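Local coordinates for beta-glucosidase (Chaetomella raphigera, PDB 6JXG), which probably hydrolyses terminal, non-reducing beta-D-glucosyl residues, releasing beta-D-glucose, as a secreted family 3 glycoside hydrolase of cellulose degradation, at residues 18-23 with 46-51. Sequence-based numbering, arbitrary orientation.
Sequences AKLSNT and VASIGL
K19 and L20 meet the 3-10 turn 47-49 through the ends of their side chains, and I49 CG2 touches both. The lysine leaves its backbone with CB directed at the turn and CG anti to the carbonyl carbon. K19 CG and CD then swing clear of the turn, and a bend at chi3 (-73°) brings K19 CE back to 4.0 Å from I49 CG2, the two side chains running past each other in opposite senses. At the tip, K19 NZ makes a weak hydrogen bond to the backbone oxygen S48 O, 3.4 Å away. The L20 side chain crosses those of V46 and I49 at about a right angle, and its CD2 lies 3.7 Å from V46 CG1 and 3.9 Å from I49 CG2. S48 OG flanks L20 CD2 at 4.0 Å.

The turn is braced internally. V46 O accepts from I49 N and L51 N on opposite faces of its carbonyl plane, and V46 N donates to L51 O at 2.9 Å. With G50 and L51 both facing V46, this is a G1 beta bulge, G50 taking a positive phi of 69°. The S21 side chain caps a backbone N in the first turn of helix 22-29, and the S21 backbone N donates to D24 OD2. V285 and L289 of helix 278-294 and I28 of helix 22-29 extend the apolar cluster, so the loop between strands 41-42 and 55-57 packs against both helices at the surface of the TIM-barrel-type N-terminal domain. The contact therefore rests mainly on methyl packing, with K19 and S48 exposed beside it, where the long lysine bond, open to solvent, probably adds little strength.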
loop_
_atom_site.group_PDB
_atom_site.type_symbol
_atom_site.label_atom_id
_atom_site.label_comp_id
_atom_site.label_asym_id
_atom_site.label_seq_id
_atom_site.Cartn_x
_atom_site.Cartn_y
_atom_site.Cartn_z
ATOM N N ALA A 18 -25.247 0.721 -27.639
ATOM C CA ALA A 18 -26.286 0.928 -28.637
ATOM C C ALA A 18 -27.491 -0.077 -28.476
ATOM O O ALA A 18 -28.566 0.168 -28.945
ATOM C CB ALA A 18 -25.677 0.814 -30.010
ATOM N N LYS A 19 -27.312 -1.166 -27.779
ATOM C CA LYS A 19 -28.387 -2.116 -27.548
ATOM C C LYS A 19 -29.167 -1.909 -26.270
ATOM O O LYS A 19 -30.042 -2.694 -25.978
ATOM C CB LYS A 19 -27.832 -3.493 -27.537
ATOM C CG LYS A 19 -27.087 -3.705 -28.823
ATOM C CD LYS A 19 -27.118 -5.119 -29.251
ATOM C CE LYS A 19 -26.247 -5.973 -28.419
ATOM N NZ LYS A 19 -26.838 -7.349 -28.551
ATOM N N LEU A 20 -28.815 -0.903 -25.492
ATOM C CA LEU A 20 -29.354 -0.771 -24.135
ATOM C C LEU A 20 -30.463 0.211 -24.000
ATOM O O LEU A 20 -30.442 1.265 -24.609
ATOM C CB LEU A 20 -28.232 -0.348 -23.180
ATOM C CG LEU A 20 -27.068 -1.281 -23.027
ATOM C CD1 LEU A 20 -26.103 -0.790 -21.976
ATOM C CD2 LEU A 20 -27.557 -2.702 -22.685
ATOM N N SER A 21 -31.445 -0.109 -23.163
ATOM C CA SER A 21 -32.424 0.894 -22.773
ATOM C C SER A 21 -31.872 1.791 -21.688
ATOM O O SER A 21 -30.860 1.500 -21.110
ATOM C CB SER A 21 -33.640 0.212 -22.248
ATOM O OG SER A 21 -33.321 -0.359 -20.979
ATOM N N ASN A 22 -32.597 2.858 -21.364
ATOM C CA ASN A 22 -32.178 3.706 -20.255
ATOM C C ASN A 22 -32.309 3.004 -18.931
ATOM O O ASN A 22 -31.468 3.178 -18.070
ATOM C CB ASN A 22 -32.950 5.020 -20.222
ATOM C CG ASN A 22 -32.145 6.160 -20.764
ATOM O OD1 ASN A 22 -31.098 5.982 -21.409
ATOM N ND2 ASN A 22 -32.620 7.334 -20.507
ATOM N N THR A 23 -33.308 2.145 -18.771
ATOM C CA THR A 23 -33.356 1.357 -17.556
ATOM C C THR A 23 -32.185 0.363 -17.490
ATOM O O THR A 23 -31.644 0.124 -16.392
ATOM C CB THR A 23 -34.736 0.693 -17.296
ATOM O OG1 THR A 23 -34.940 -0.310 -18.260
ATOM C CG2 THR A 23 -35.891 1.663 -17.414
ATOM N N VAL A 46 -27.284 -7.668 -17.211
ATOM C CA VAL A 46 -27.983 -7.161 -18.404
ATOM C C VAL A 46 -27.818 -8.258 -19.456
ATOM O O VAL A 46 -26.809 -8.347 -20.118
ATOM C CB VAL A 46 -27.406 -5.840 -18.893
ATOM C CG1 VAL A 46 -28.115 -5.346 -20.144
ATOM C CG2 VAL A 46 -27.453 -4.793 -17.776
ATOM N N ALA A 47 -28.841 -9.102 -19.570
ATOM C CA ALA A 47 -28.726 -10.326 -20.350
ATOM C C ALA A 47 -28.581 -10.004 -21.826
ATOM O O ALA A 47 -27.891 -10.730 -22.503
ATOM C CB ALA A 47 -29.913 -11.258 -20.083
ATOM N N SER A 48 -29.140 -8.890 -22.294
ATOM C CA SER A 48 -29.084 -8.574 -23.750
ATOM C C SER A 48 -27.651 -8.369 -24.248
ATOM O O SER A 48 -27.394 -8.550 -25.404
ATOM C CB SER A 48 -29.889 -7.321 -24.126
ATOM O OG SER A 48 -29.362 -6.216 -23.403
ATOM N N ILE A 49 -26.701 -8.047 -23.375
ATOM C CA ILE A 49 -25.308 -7.937 -23.812
ATOM C C ILE A 49 -24.398 -8.949 -23.135
ATOM O O ILE A 49 -23.141 -8.833 -23.225
ATOM C CB ILE A 49 -24.780 -6.494 -23.631
ATOM C CG1 ILE A 49 -24.902 -6.039 -22.161
ATOM C CG2 ILE A 49 -25.526 -5.507 -24.532
ATOM C CD1 ILE A 49 -24.076 -4.785 -21.842
ATOM N N GLY A 50 -25.006 -9.927 -22.418
ATOM C CA GLY A 50 -24.237 -10.970 -21.734
ATOM C C GLY A 50 -23.440 -10.423 -20.555
ATOM O O GLY A 50 -22.409 -10.944 -20.176
ATOM N N LEU A 51 -23.883 -9.295 -19.993
ATOM C CA LEU A 51 -23.186 -8.717 -18.846
ATOM C C LEU A 51 -23.687 -9.403 -17.577
ATOM O O LEU A 51 -24.885 -9.350 -17.297
ATOM C CB LEU A 51 -23.535 -7.241 -18.753
ATOM C CG LEU A 51 -22.759 -6.446 -17.675
ATOM C CD1 LEU A 51 -21.306 -6.217 -18.139
ATOM C CD2 LEU A 51 -23.418 -5.093 -17.510
#